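Local coordinates for glucose-binding protein (Thermus thermophilus HB27, PDB 2B3F), which binds galactose and glucose and probably delivers the captured sugar to a binding-protein-dependent transport system, at residues A[22-25]-A[30-33]; A[45-50]-A[68-73]; A[170-175]-A[206-211]; A[314-319]-A[324-329]. One frame throughout, in Å; residues are numbered along the deposited sequence.

Contact 1 (A[22-25]-A[30-33]); sequences RLYK and GVEV
The ring of Tyr24 on helix 15-27 lies against two valines just down the chain. Its CE2 is 3.9 Å from CB of Val31, which comes in at the ring edge near the ring plane, and its CD2 is 4.0 Å from CG2 of Val33. With CG anti to the backbone N (chi1 -175°), the ring leaves the helix toward the strand and presents its CD2-CE2 side, meeting Val31 at the edge and Val33 obliquely. Lys25 sets off beside its own backbone N instead (chi1 -68°), and its extended chain slants across Val33, CE of Lys25 resting 3.8 Å from CB of Val33. Beyond that apolar patch a water accepts the backbone N-H of Val33, 3.0 Å from that N, and bonds weakly to Lys25 NZ and Glu32 OE2; the opposite charges stay 5.7 Å apart, NZ of Lys25 to OE2 of Glu32. Cutting Tyr24 back to alanine is likely to leave Val31 and Val33 facing a gap and the carbonyl O of Asn291 without its phenol partner. The contact joins the helix and second strand of the beta-alpha-beta unit 2-7, 15-27, 32-37, with Leu3 of the first strand and Leu298 of helix 289-299 also packed on Tyr24.

Contact 2 (A[45-50]-A[68-73]); sequences NARAVL and GMELIG
Arg47 meets the carboxylate of Glu70 obliquely, mainly through NH2, which lies 3.1 Å from OE1 of Glu70 in a salt bridge. The second oxygen is farther off, OE2 of Glu70 being 3.7 Å from NH2 of Arg47. Guanidinium and carboxylate planes are turned 63° apart, so the two groups do not form a flat, two-pronged pair, and the attraction is probably mainly one of charge. Long side chains span the distance between segments 45-50 and 68-73, whose nearest CA atoms, those of Arg47 and Glu70, are 10.1 Å apart: Glu70 is stretched out, while Arg47 bends at its third torsion (chi3 -70°). Each end has a further partner. NE of Arg47 makes a salt bridge to Glu354 of helix 354-370, and OE1 of Glu70 is hydrogen-bonded to ND1 of His66. Arg47 thus stands between two carboxylates, whose crowding its positive charge probably eases. His66 lines the galactose pocket, and the Arg47 side chain lies about 6 Å from the bound sugar. The arrangement is that of a second shell in the sugar site of a periplasmic binding protein, in which Glu70 probably helps to hold a pocket histidine and Arg47 probably steadies Glu70.

Contact 3 (A[170-175]-A[206-211]); sequences QHLWES and EVFGRV
Helix-helix packing in the lobe built round the four-stranded sheet with strands 123-126 and 238-240 brings helix 166-190 against helix 199-212. The axes of segments 170-175 and 206-211 approach to 9.9 Å, and their directions differ by 128°, so the helices run steeply across each other. At the crossing, a chi1 of 180° swings the Phe208 ring away from its own backbone N and carries it up to Leu172 and Trp173. Trp173 turns the edge of its five-membered ring onto one face of Phe208 in a T-shaped stack, with centroids 5.1 Å apart and planes at 81°. The nearest side-chain atoms are CD1 of Trp173 and CG of Phe208, at 3.8 Å. Over the same face, CB of Trp173 makes a CH-pi contact 4.1 Å from the centroid of the Phe208 ring. Leu172 meets the ring at its rim, CG lying in the ring plane and CD2 approaching Phe208 CE1 to 3.6 Å; the same methyl, CD2 of Leu172, touches Val211 CG1 at 4.1 Å. Met364 of helix 354-370 packs on both aromatic residues, and Trp173 also meets Phe360. No hydrogen bond joins the two segments, and all four touching residues are buried: the helices are held by dispersion and by the fit of rings and methyls, with the T-shaped pair adding the electrostatic preference of a C-H edge for a pi face.

Contact 4 (A[314-319]-A[324-329]); sequences SIAARL and SKYNAY
Apolar and edge contacts carry the meeting of Tyr326 with the loop 314-316. The ring edge is turned to the carbonyl O of Ser314, which lies 3.8 Å from CE1 of Tyr326, close to the ring plane; CA of Ile315 approaches the same CE1 obliquely, at 4.2 Å. Farther out, OH of Tyr326 is 3.6 Å from the methyl CB of Ala316. The ring arrives there because CG sits beside the backbone N and anti to the carbonyl carbon (chi1 -66°), which brings the phenol up to the loop. Ile315 offers mainly its backbone; its side chain runs off to Ala333, Met334 and Trp337 of helix 328-339.

The hydrogen bonds of these side chains lead to other parts of the chain. The phenol OH of Tyr326 is hydrogen-bonded to OD1 of Asp306, Ser314 OG pairs with OD1 of Asn309, both acceptors being on helix 302-312, and OD1 of Asn327, at the N-cap of helix 328-339, takes the N-H of Gly330. Helix 302-312 ends at Lys312, which binds galactose, only two residues before Ser314. A phenylalanine in place of Tyr326 would probably leave Asp306 without this hydrogen-bonding partner and open a small gap beside Ala316.

The chemistry is therefore divided: the ring lends the buried loop an apolar neighbour, its positive C-H edge probably suiting the carbonyl of Ser314, while the hydroxyl fixes the ring to helix 302-312.

Contacts 2 and 4 lie near the galactose from different parts of the chain: the side chain of Arg47 in contact 2 is about 6 Å from the sugar and that of Ser314 in contact 4 about 7 Å, although the centres of the two contacts are 26 Å apart. In contact 3 the side chain of Leu172 is about 14 Å from the ligand; in contact 1 that of Val33 is about 11 Å from that of Trp9, which binds galactose. Contacts 1 and 3 fall on opposite sides of the chain's centre, 43 Å between their centres. None touches another; contacts 2 and 3 come closest, with nearest atoms about 8 Å apart. In sequence, strand 32-37 of contact 1 leads directly to helix 44-55 of contact 2.

Contact 1 (A[22-25]-A[30-33])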
loop_
_atom_site.group_PDB
_atom_site.type_symbol
_atom_site.label_atom_id
_atom_site.label_comp_id
_atom_site.label_asym_id
_atom_site.label_seq_id
_atom_site.Cartn_x
_atom_site.Cartn_y
_atom_site.Cartn_z
ATOM N N ARG A 22 16.201 -8.416 14.152
ATOM C CA ARG A 22 17.599 -8.565 14.580
ATOM C C ARG A 22 17.992 -7.432 15.525
ATOM O O ARG A 22 18.621 -7.678 16.551
ATOM C CB ARG A 22 18.552 -8.612 13.388
ATOM C CG ARG A 22 18.536 -9.963 12.684
ATOM C CD ARG A 22 19.728 -10.148 11.757
ATOM N NE ARG A 22 19.691 -9.224 10.630
ATOM C CZ ARG A 22 18.919 -9.379 9.550
ATOM N NH1 ARG A 22 18.096 -10.416 9.427
ATOM N NH2 ARG A 22 18.971 -8.478 8.593
ATOM N N LEU A 23 17.607 -6.208 15.168
ATOM C CA LEU A 23 17.784 -5.049 16.041
ATOM C C LEU A 23 17.103 -5.244 17.395
ATOM O O LEU A 23 17.674 -4.953 18.451
ATOM C CB LEU A 23 17.212 -3.813 15.372
ATOM C CG LEU A 23 17.995 -2.528 15.508
ATOM C CD1 LEU A 23 19.314 -2.635 14.738
ATOM C CD2 LEU A 23 17.180 -1.394 14.963
ATOM N N TYR A 24 15.871 -5.729 17.376
ATOM C CA TYR A 24 15.132 -5.972 18.614
ATOM C C TYR A 24 15.852 -6.995 19.514
ATOM O O TYR A 24 15.974 -6.790 20.730
ATOM C CB TYR A 24 13.706 -6.457 18.296
ATOM C CG TYR A 24 12.818 -6.626 19.508
ATOM C CD1 TYR A 24 12.049 -5.570 19.987
ATOM C CD2 TYR A 24 12.761 -7.836 20.196
ATOM C CE1 TYR A 24 11.225 -5.722 21.110
ATOM C CE2 TYR A 24 11.928 -7.991 21.323
ATOM C CZ TYR A 24 11.179 -6.930 21.781
ATOM O OH TYR A 24 10.357 -7.103 22.879
ATOM N N LYS A 25 16.318 -8.089 18.908
ATOM C CA LYS A 25 17.008 -9.150 19.651
ATOM C C LYS A 25 18.354 -8.693 20.245
ATOM O O LYS A 25 18.753 -9.168 21.316
ATOM C CB LYS A 25 17.218 -10.374 18.770
ATOM C CG LYS A 25 15.949 -11.094 18.388
ATOM C CD LYS A 25 16.272 -12.190 17.385
ATOM C CE LYS A 25 15.068 -13.035 17.056
ATOM N NZ LYS A 25 15.391 -14.165 16.104
ATOM N N GLY A 30 16.878 -11.543 25.893
ATOM C CA GLY A 30 15.971 -12.489 26.531
ATOM C C GLY A 30 14.813 -13.013 25.690
ATOM O O GLY A 30 14.333 -14.131 25.911
ATOM N N VAL A 31 14.364 -12.222 24.714
ATOM C CA VAL A 31 13.071 -12.479 24.062
ATOM C C VAL A 31 13.203 -13.406 22.854
ATOM O O VAL A 31 14.006 -13.147 21.957
ATOM C CB VAL A 31 12.403 -11.162 23.586
ATOM C CG1 VAL A 31 11.001 -11.447 23.047
ATOM C CG2 VAL A 31 12.341 -10.137 24.709
ATOM N N GLU A 32 12.399 -14.472 22.830
ATOM C CA GLU A 32 12.244 -15.297 21.640
ATOM C C GLU A 32 11.148 -14.665 20.775
ATOM O O GLU A 32 10.000 -14.538 21.199
ATOM C CB GLU A 32 11.866 -16.736 21.989
ATOM C CG GLU A 32 11.491 -17.614 20.768
ATOM C CD GLU A 32 12.661 -18.422 20.200
ATOM O OE1 GLU A 32 13.373 -19.099 20.997
ATOM O OE2 GLU A 32 12.860 -18.392 18.955
ATOM N N VAL A 33 11.529 -14.276 19.566
ATOM C CA VAL A 33 10.629 -13.575 18.650
ATOM C C VAL A 33 10.021 -14.547 17.657
ATOM O O VAL A 33 10.747 -15.223 16.908
ATOM C CB VAL A 33 11.360 -12.463 17.895
ATOM C CG1 VAL A 33 10.398 -11.722 16.960
ATOM C CG2 VAL A 33 12.017 -11.494 18.882
HETATM O O HOH W 1 14.031 -15.579 18.548
#

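Contact 2 (A[45-50]-A[68-73])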
loop_
_atom_site.group_PDB
_atom_site.type_symbol
_atom_site.label_atom_id
_atom_site.label_comp_id
_atom_site.label_asym_id
_atom_site.label_seq_id
_atom_site.Cartn_x
_atom_site.Cartn_y
_atom_site.Cartn_z
ATOM N N ASN A 45 -5.023 -12.223 2.886
ATOM C CA ASN A 45 -5.062 -13.441 3.708
ATOM C C ASN A 45 -4.836 -13.146 5.191
ATOM O O ASN A 45 -5.470 -13.743 6.049
ATOM C CB ASN A 45 -4.056 -14.487 3.213
ATOM C CG ASN A 45 -4.421 -15.048 1.845
ATOM O OD1 ASN A 45 -5.597 -15.034 1.443
ATOM N ND2 ASN A 45 -3.414 -15.541 1.123
ATOM N N ALA A 46 -3.934 -12.219 5.481
ATOM C CA ALA A 46 -3.604 -11.885 6.879
ATOM C C ALA A 46 -4.832 -11.366 7.630
ATOM O O ALA A 46 -5.037 -11.689 8.814
ATOM C CB ALA A 46 -2.493 -10.860 6.936
ATOM N N ARG A 47 -5.626 -10.561 6.936
ATOM C CA ARG A 47 -6.898 -9.987 7.445
ATOM C C ARG A 47 -7.814 -11.120 7.939
ATOM O O ARG A 47 -8.363 -11.074 9.050
ATOM C CB ARG A 47 -7.526 -9.207 6.275
ATOM C CG ARG A 47 -8.664 -8.238 6.470
ATOM C CD ARG A 47 -8.689 -7.247 5.240
ATOM N NE ARG A 47 -7.518 -6.337 5.296
ATOM C CZ ARG A 47 -6.746 -5.936 4.274
ATOM N NH1 ARG A 47 -6.953 -6.339 3.024
ATOM N NH2 ARG A 47 -5.706 -5.141 4.526
ATOM N N ALA A 48 -7.929 -12.170 7.134
ATOM C CA ALA A 48 -8.804 -13.282 7.441
ATOM C C ALA A 48 -8.301 -14.107 8.627
ATOM O O ALA A 48 -9.088 -14.508 9.490
ATOM C CB ALA A 48 -8.986 -14.168 6.208
ATOM N N VAL A 49 -7.005 -14.379 8.669
ATOM C CA VAL A 49 -6.439 -15.157 9.769
ATOM C C VAL A 49 -6.494 -14.339 11.079
ATOM O O VAL A 49 -6.831 -14.867 12.148
ATOM C CB VAL A 49 -5.015 -15.584 9.453
ATOM C CG1 VAL A 49 -4.355 -16.215 10.668
ATOM C CG2 VAL A 49 -5.037 -16.534 8.237
ATOM N N LEU A 50 -6.201 -13.048 10.985
ATOM C CA LEU A 50 -6.269 -12.188 12.174
ATOM C C LEU A 50 -7.676 -12.179 12.739
ATOM O O LEU A 50 -7.858 -12.264 13.956
ATOM C CB LEU A 50 -5.834 -10.762 11.849
ATOM C CG LEU A 50 -5.801 -9.794 13.045
ATOM C CD1 LEU A 50 -4.798 -10.257 14.060
ATOM C CD2 LEU A 50 -5.452 -8.422 12.559
ATOM N N GLY A 68 -5.345 4.542 9.182
ATOM C CA GLY A 68 -6.551 5.100 8.580
ATOM C C GLY A 68 -7.764 4.247 8.897
ATOM O O GLY A 68 -7.839 3.623 9.953
ATOM N N MET A 69 -8.714 4.204 7.953
ATOM C CA MET A 69 -9.989 3.550 8.197
ATOM C C MET A 69 -9.885 2.062 8.388
ATOM O O MET A 69 -10.712 1.492 9.065
ATOM C CB MET A 69 -10.983 3.883 7.095
ATOM C CG MET A 69 -11.404 5.323 7.113
ATOM S SD MET A 69 -12.174 5.772 8.694
ATOM C CE MET A 69 -12.320 7.543 8.506
ATOM N N GLU A 70 -8.859 1.417 7.826
ATOM C CA GLU A 70 -8.667 -0.018 8.077
ATOM C C GLU A 70 -8.483 -0.267 9.572
ATOM O O GLU A 70 -9.133 -1.129 10.159
ATOM C CB GLU A 70 -7.465 -0.556 7.282
ATOM C CG GLU A 70 -7.084 -2.006 7.576
ATOM C CD GLU A 70 -5.858 -2.456 6.810
ATOM O OE1 GLU A 70 -5.920 -2.233 5.565
ATOM O OE2 GLU A 70 -4.850 -2.999 7.432
ATOM N N LEU A 71 -7.550 0.472 10.167
ATOM C CA LEU A 71 -7.290 0.378 11.609
ATOM C C LEU A 71 -8.544 0.712 12.415
ATOM O O LEU A 71 -8.966 -0.040 13.294
ATOM C CB LEU A 71 -6.190 1.368 11.978
ATOM C CG LEU A 71 -5.884 1.650 13.454
ATOM C CD1 LEU A 71 -5.331 0.424 14.152
ATOM C CD2 LEU A 71 -4.907 2.805 13.510
ATOM N N ILE A 72 -9.114 1.874 12.126
ATOM C CA ILE A 72 -10.177 2.407 12.975
ATOM C C ILE A 72 -11.443 1.558 12.908
ATOM O O ILE A 72 -12.012 1.192 13.933
ATOM C CB ILE A 72 -10.486 3.882 12.626
ATOM C CG1 ILE A 72 -9.260 4.782 12.865
ATOM C CG2 ILE A 72 -11.674 4.396 13.439
ATOM C CD1 ILE A 72 -8.554 4.616 14.181
ATOM N N GLY A 73 -11.850 1.201 11.696
ATOM C CA GLY A 73 -13.152 0.592 11.475
ATOM C C GLY A 73 -13.245 -0.871 11.837
ATOM O O GLY A 73 -14.344 -1.443 11.780
#

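Contact 3 (A[170-175]-A[206-211])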
loop_
_atom_site.group_PDB
_atom_site.type_symbol
_atom_site.label_atom_id
_atom_site.label_comp_id
_atom_site.label_asym_id
_atom_site.label_seq_id
_atom_site.Cartn_x
_atom_site.Cartn_y
_atom_site.Cartn_z
ATOM N N GLN A 170 -7.264 -3.974 -8.433
ATOM C CA GLN A 170 -7.797 -2.889 -7.604
ATOM C C GLN A 170 -6.752 -1.786 -7.453
ATOM O O GLN A 170 -7.077 -0.605 -7.521
ATOM C CB GLN A 170 -8.173 -3.395 -6.231
ATOM C CG GLN A 170 -9.270 -4.485 -6.163
ATOM C CD GLN A 170 -9.570 -4.843 -4.723
ATOM O OE1 GLN A 170 -9.756 -3.954 -3.893
ATOM N NE2 GLN A 170 -9.596 -6.131 -4.409
ATOM N N HIS A 171 -5.501 -2.196 -7.245
ATOM C CA HIS A 171 -4.375 -1.285 -7.107
ATOM C C HIS A 171 -4.222 -0.401 -8.333
ATOM O O HIS A 171 -4.088 0.803 -8.225
ATOM C CB HIS A 171 -3.076 -2.041 -6.843
ATOM C CG HIS A 171 -1.963 -1.139 -6.427
ATOM N ND1 HIS A 171 -1.554 -1.020 -5.115
ATOM C CD2 HIS A 171 -1.214 -0.270 -7.148
ATOM C CE1 HIS A 171 -0.584 -0.121 -5.052
ATOM N NE2 HIS A 171 -0.351 0.340 -6.272
ATOM N N LEU A 172 -4.246 -1.024 -9.507
ATOM C CA LEU A 172 -4.243 -0.276 -10.754
ATOM C C LEU A 172 -5.434 0.694 -10.829
ATOM O O LEU A 172 -5.271 1.863 -11.195
ATOM C CB LEU A 172 -4.325 -1.250 -11.912
ATOM C CG LEU A 172 -4.478 -0.652 -13.287
ATOM C CD1 LEU A 172 -3.296 0.250 -13.653
ATOM C CD2 LEU A 172 -4.617 -1.851 -14.260
ATOM N N TRP A 173 -6.616 0.211 -10.459
ATOM C CA TRP A 173 -7.832 1.015 -10.498
ATOM C C TRP A 173 -7.701 2.303 -9.664
ATOM O O TRP A 173 -8.108 3.352 -10.112
ATOM C CB TRP A 173 -9.049 0.230 -10.008
ATOM C CG TRP A 173 -10.345 0.998 -10.102
ATOM C CD1 TRP A 173 -11.206 1.045 -11.175
ATOM C CD2 TRP A 173 -10.939 1.840 -9.090
ATOM N NE1 TRP A 173 -12.277 1.854 -10.894
ATOM C CE2 TRP A 173 -12.152 2.353 -9.625
ATOM C CE3 TRP A 173 -10.566 2.207 -7.792
ATOM C CZ2 TRP A 173 -12.993 3.205 -8.898
ATOM C CZ3 TRP A 173 -11.394 3.051 -7.073
ATOM C CH2 TRP A 173 -12.598 3.550 -7.633
ATOM N N GLU A 174 -7.094 2.236 -8.479
ATOM C CA GLU A 174 -7.051 3.464 -7.645
ATOM C C GLU A 174 -6.166 4.536 -8.286
ATOM O O GLU A 174 -6.440 5.728 -8.156
ATOM C CB GLU A 174 -6.726 3.203 -6.177
ATOM C CG GLU A 174 -5.354 2.685 -5.827
ATOM C CD GLU A 174 -5.210 2.443 -4.318
ATOM O OE1 GLU A 174 -6.254 2.363 -3.612
ATOM O OE2 GLU A 174 -4.060 2.309 -3.854
ATOM N N SER A 175 -5.129 4.126 -9.006
ATOM C CA SER A 175 -4.333 5.090 -9.800
ATOM C C SER A 175 -5.163 5.700 -10.932
ATOM O O SER A 175 -5.163 6.915 -11.143
ATOM C CB SER A 175 -3.078 4.466 -10.376
ATOM O OG SER A 175 -1.989 4.538 -9.471
ATOM N N GLU A 206 -14.386 3.355 -17.233
ATOM C CA GLU A 206 -14.181 3.412 -18.693
ATOM C C GLU A 206 -12.704 3.449 -19.037
ATOM O O GLU A 206 -12.230 2.666 -19.876
ATOM C CB GLU A 206 -14.851 4.658 -19.296
ATOM C CG GLU A 206 -14.998 4.695 -20.836
ATOM C CD GLU A 206 -13.717 5.014 -21.681
ATOM O OE1 GLU A 206 -12.874 5.882 -21.298
ATOM O OE2 GLU A 206 -13.594 4.393 -22.783
ATOM N N VAL A 207 -11.974 4.365 -18.402
ATOM C CA VAL A 207 -10.555 4.468 -18.662
ATOM C C VAL A 207 -9.879 3.171 -18.199
ATOM O O VAL A 207 -9.060 2.611 -18.898
ATOM C CB VAL A 207 -9.922 5.701 -17.992
ATOM C CG1 VAL A 207 -8.404 5.716 -18.223
ATOM C CG2 VAL A 207 -10.590 6.992 -18.508
ATOM N N PHE A 208 -10.250 2.684 -17.019
ATOM C CA PHE A 208 -9.676 1.436 -16.473
ATOM C C PHE A 208 -9.806 0.245 -17.443
ATOM O O PHE A 208 -8.852 -0.502 -17.665
ATOM C CB PHE A 208 -10.343 1.126 -15.126
ATOM C CG PHE A 208 -9.845 -0.124 -14.468
ATOM C CD1 PHE A 208 -8.538 -0.214 -14.028
ATOM C CD2 PHE A 208 -10.692 -1.196 -14.249
ATOM C CE1 PHE A 208 -8.079 -1.367 -13.415
ATOM C CE2 PHE A 208 -10.242 -2.345 -13.634
ATOM C CZ PHE A 208 -8.930 -2.436 -13.218
ATOM N N GLY A 209 -10.984 0.083 -18.031
ATOM C CA GLY A 209 -11.198 -1.013 -19.001
ATOM C C GLY A 209 -10.285 -0.960 -20.217
ATOM O O GLY A 209 -9.802 -1.990 -20.699
ATOM N N ARG A 210 -10.035 0.241 -20.720
ATOM C CA ARG A 210 -9.115 0.397 -21.837
ATOM C C ARG A 210 -7.713 -0.008 -21.417
ATOM O O ARG A 210 -6.999 -0.696 -22.146
ATOM C CB ARG A 210 -9.108 1.828 -22.344
ATOM C CG ARG A 210 -10.422 2.281 -22.933
ATOM C CD ARG A 210 -10.240 3.690 -23.451
ATOM N NE ARG A 210 -11.375 4.203 -24.208
ATOM C CZ ARG A 210 -11.555 4.009 -25.515
ATOM N NH1 ARG A 210 -10.683 3.314 -26.251
ATOM N NH2 ARG A 210 -12.618 4.532 -26.097
ATOM N N VAL A 211 -7.311 0.428 -20.217
ATOM C CA VAL A 211 -5.995 0.116 -19.697
ATOM C C VAL A 211 -5.857 -1.408 -19.503
ATOM O O VAL A 211 -4.826 -2.003 -19.810
ATOM C CB VAL A 211 -5.750 0.895 -18.375
ATOM C CG1 VAL A 211 -4.468 0.438 -17.694
ATOM C CG2 VAL A 211 -5.736 2.401 -18.650
#

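Contact 4 (A[314-319]-A[324-329])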
loop_
_atom_site.group_PDB
_atom_site.type_symbol
_atom_site.label_atom_id
_atom_site.label_comp_id
_atom_site.label_asym_id
_atom_site.label_seq_id
_atom_site.Cartn_x
_atom_site.Cartn_y
_atom_site.Cartn_z
ATOM N N SER A 314 9.813 1.543 0.978
ATOM C CA SER A 314 9.072 2.632 1.605
ATOM C C SER A 314 10.074 3.651 2.133
ATOM O O SER A 314 11.269 3.384 2.209
ATOM C CB SER A 314 8.248 2.118 2.785
ATOM O OG SER A 314 8.940 1.151 3.556
ATOM N N ILE A 315 9.543 4.799 2.528
ATOM C CA ILE A 315 10.318 5.798 3.254
ATOM C C ILE A 315 9.885 5.763 4.728
ATOM O O ILE A 315 8.866 5.169 5.086
ATOM C CB ILE A 315 10.157 7.206 2.615
ATOM C CG1 ILE A 315 8.722 7.721 2.770
ATOM C CG2 ILE A 315 10.613 7.169 1.155
ATOM C CD1 ILE A 315 8.412 9.076 2.143
ATOM N N ALA A 316 10.680 6.407 5.597
ATOM C CA ALA A 316 10.328 6.474 6.995
ATOM C C ALA A 316 9.108 7.380 7.195
ATOM O O ALA A 316 8.912 8.337 6.451
ATOM C CB ALA A 316 11.512 7.015 7.804
ATOM N N ALA A 317 8.316 7.061 8.205
ATOM C CA ALA A 317 7.231 7.950 8.662
ATOM C C ALA A 317 7.797 9.118 9.501
ATOM O O ALA A 317 7.241 10.213 9.492
ATOM C CB ALA A 317 6.218 7.188 9.469
ATOM N N ARG A 318 8.886 8.871 10.218
ATOM C CA ARG A 318 9.495 9.913 11.073
ATOM C C ARG A 318 10.020 11.060 10.249
ATOM O O ARG A 318 10.753 10.850 9.277
ATOM C CB ARG A 318 10.637 9.345 11.902
ATOM C CG ARG A 318 10.180 8.527 13.078
ATOM C CD ARG A 318 11.363 8.145 13.912
ATOM N NE ARG A 318 11.921 9.331 14.574
ATOM C CZ ARG A 318 11.647 9.704 15.812
ATOM N NH1 ARG A 318 10.869 8.991 16.608
ATOM N NH2 ARG A 318 12.220 10.805 16.276
ATOM N N LEU A 319 9.707 12.291 10.684
ATOM C CA LEU A 319 10.194 13.494 10.012
ATOM C C LEU A 319 11.732 13.639 10.033
ATOM O O LEU A 319 12.294 14.277 9.147
ATOM C CB LEU A 319 9.552 14.749 10.633
ATOM C CG LEU A 319 8.044 14.944 10.472
ATOM C CD1 LEU A 319 7.486 15.957 11.475
ATOM C CD2 LEU A 319 7.732 15.375 9.071
ATOM N N SER A 324 20.433 10.045 3.614
ATOM C CA SER A 324 21.654 9.406 3.124
ATOM C C SER A 324 21.614 7.884 3.304
ATOM O O SER A 324 22.438 7.184 2.731
ATOM C CB SER A 324 22.902 9.993 3.820
ATOM O OG SER A 324 22.956 9.618 5.185
ATOM N N LYS A 325 20.652 7.386 4.089
ATOM C CA LYS A 325 20.474 5.950 4.300
ATOM C C LYS A 325 19.652 5.296 3.182
ATOM O O LYS A 325 19.553 4.078 3.149
ATOM C CB LYS A 325 19.800 5.683 5.642
ATOM C CG LYS A 325 20.574 6.180 6.855
ATOM C CD LYS A 325 21.955 5.564 6.916
ATOM C CE LYS A 325 22.695 5.993 8.183
ATOM N NZ LYS A 325 24.147 5.602 8.113
ATOM N N TYR A 326 19.123 6.112 2.265
ATOM C CA TYR A 326 18.205 5.664 1.205
ATOM C C TYR A 326 18.870 5.788 -0.159
ATOM O O TYR A 326 19.692 6.685 -0.402
ATOM C CB TYR A 326 16.883 6.475 1.254
ATOM C CG TYR A 326 16.127 6.195 2.521
ATOM C CD1 TYR A 326 15.058 5.301 2.547
ATOM C CD2 TYR A 326 16.518 6.780 3.736
ATOM C CE1 TYR A 326 14.401 5.001 3.734
ATOM C CE2 TYR A 326 15.879 6.486 4.918
ATOM C CZ TYR A 326 14.804 5.607 4.926
ATOM O OH TYR A 326 14.188 5.291 6.108
ATOM N N ASN A 327 18.518 4.862 -1.047
ATOM C CA ASN A 327 18.990 4.868 -2.415
ATOM C C ASN A 327 18.254 5.930 -3.235
ATOM O O ASN A 327 17.458 6.707 -2.702
ATOM C CB ASN A 327 18.894 3.440 -3.030
ATOM C CG ASN A 327 17.463 2.984 -3.275
ATOM O OD1 ASN A 327 16.556 3.794 -3.386
ATOM N ND2 ASN A 327 17.265 1.667 -3.362
ATOM N N ALA A 328 18.538 5.981 -4.529
ATOM C CA ALA A 328 17.981 7.001 -5.393
ATOM C C ALA A 328 16.449 6.967 -5.438
ATOM O O ALA A 328 15.817 8.008 -5.495
ATOM C CB ALA A 328 18.557 6.864 -6.777
ATOM N N TYR A 329 15.852 5.768 -5.395
ATOM C CA TYR A 329 14.397 5.698 -5.281
ATOM C C TYR A 329 13.892 6.332 -3.950
ATOM O O TYR A 329 13.045 7.229 -3.968
ATOM C CB TYR A 329 13.780 4.272 -5.475
ATOM C CG TYR A 329 12.300 4.460 -5.293
ATOM C CD1 TYR A 329 11.548 5.070 -6.286
ATOM C CD2 TYR A 329 11.676 4.201 -4.067
ATOM C CE1 TYR A 329 10.213 5.370 -6.099
ATOM C CE2 TYR A 329 10.343 4.502 -3.876
ATOM C CZ TYR A 329 9.625 5.100 -4.903
ATOM O OH TYR A 329 8.319 5.421 -4.740
#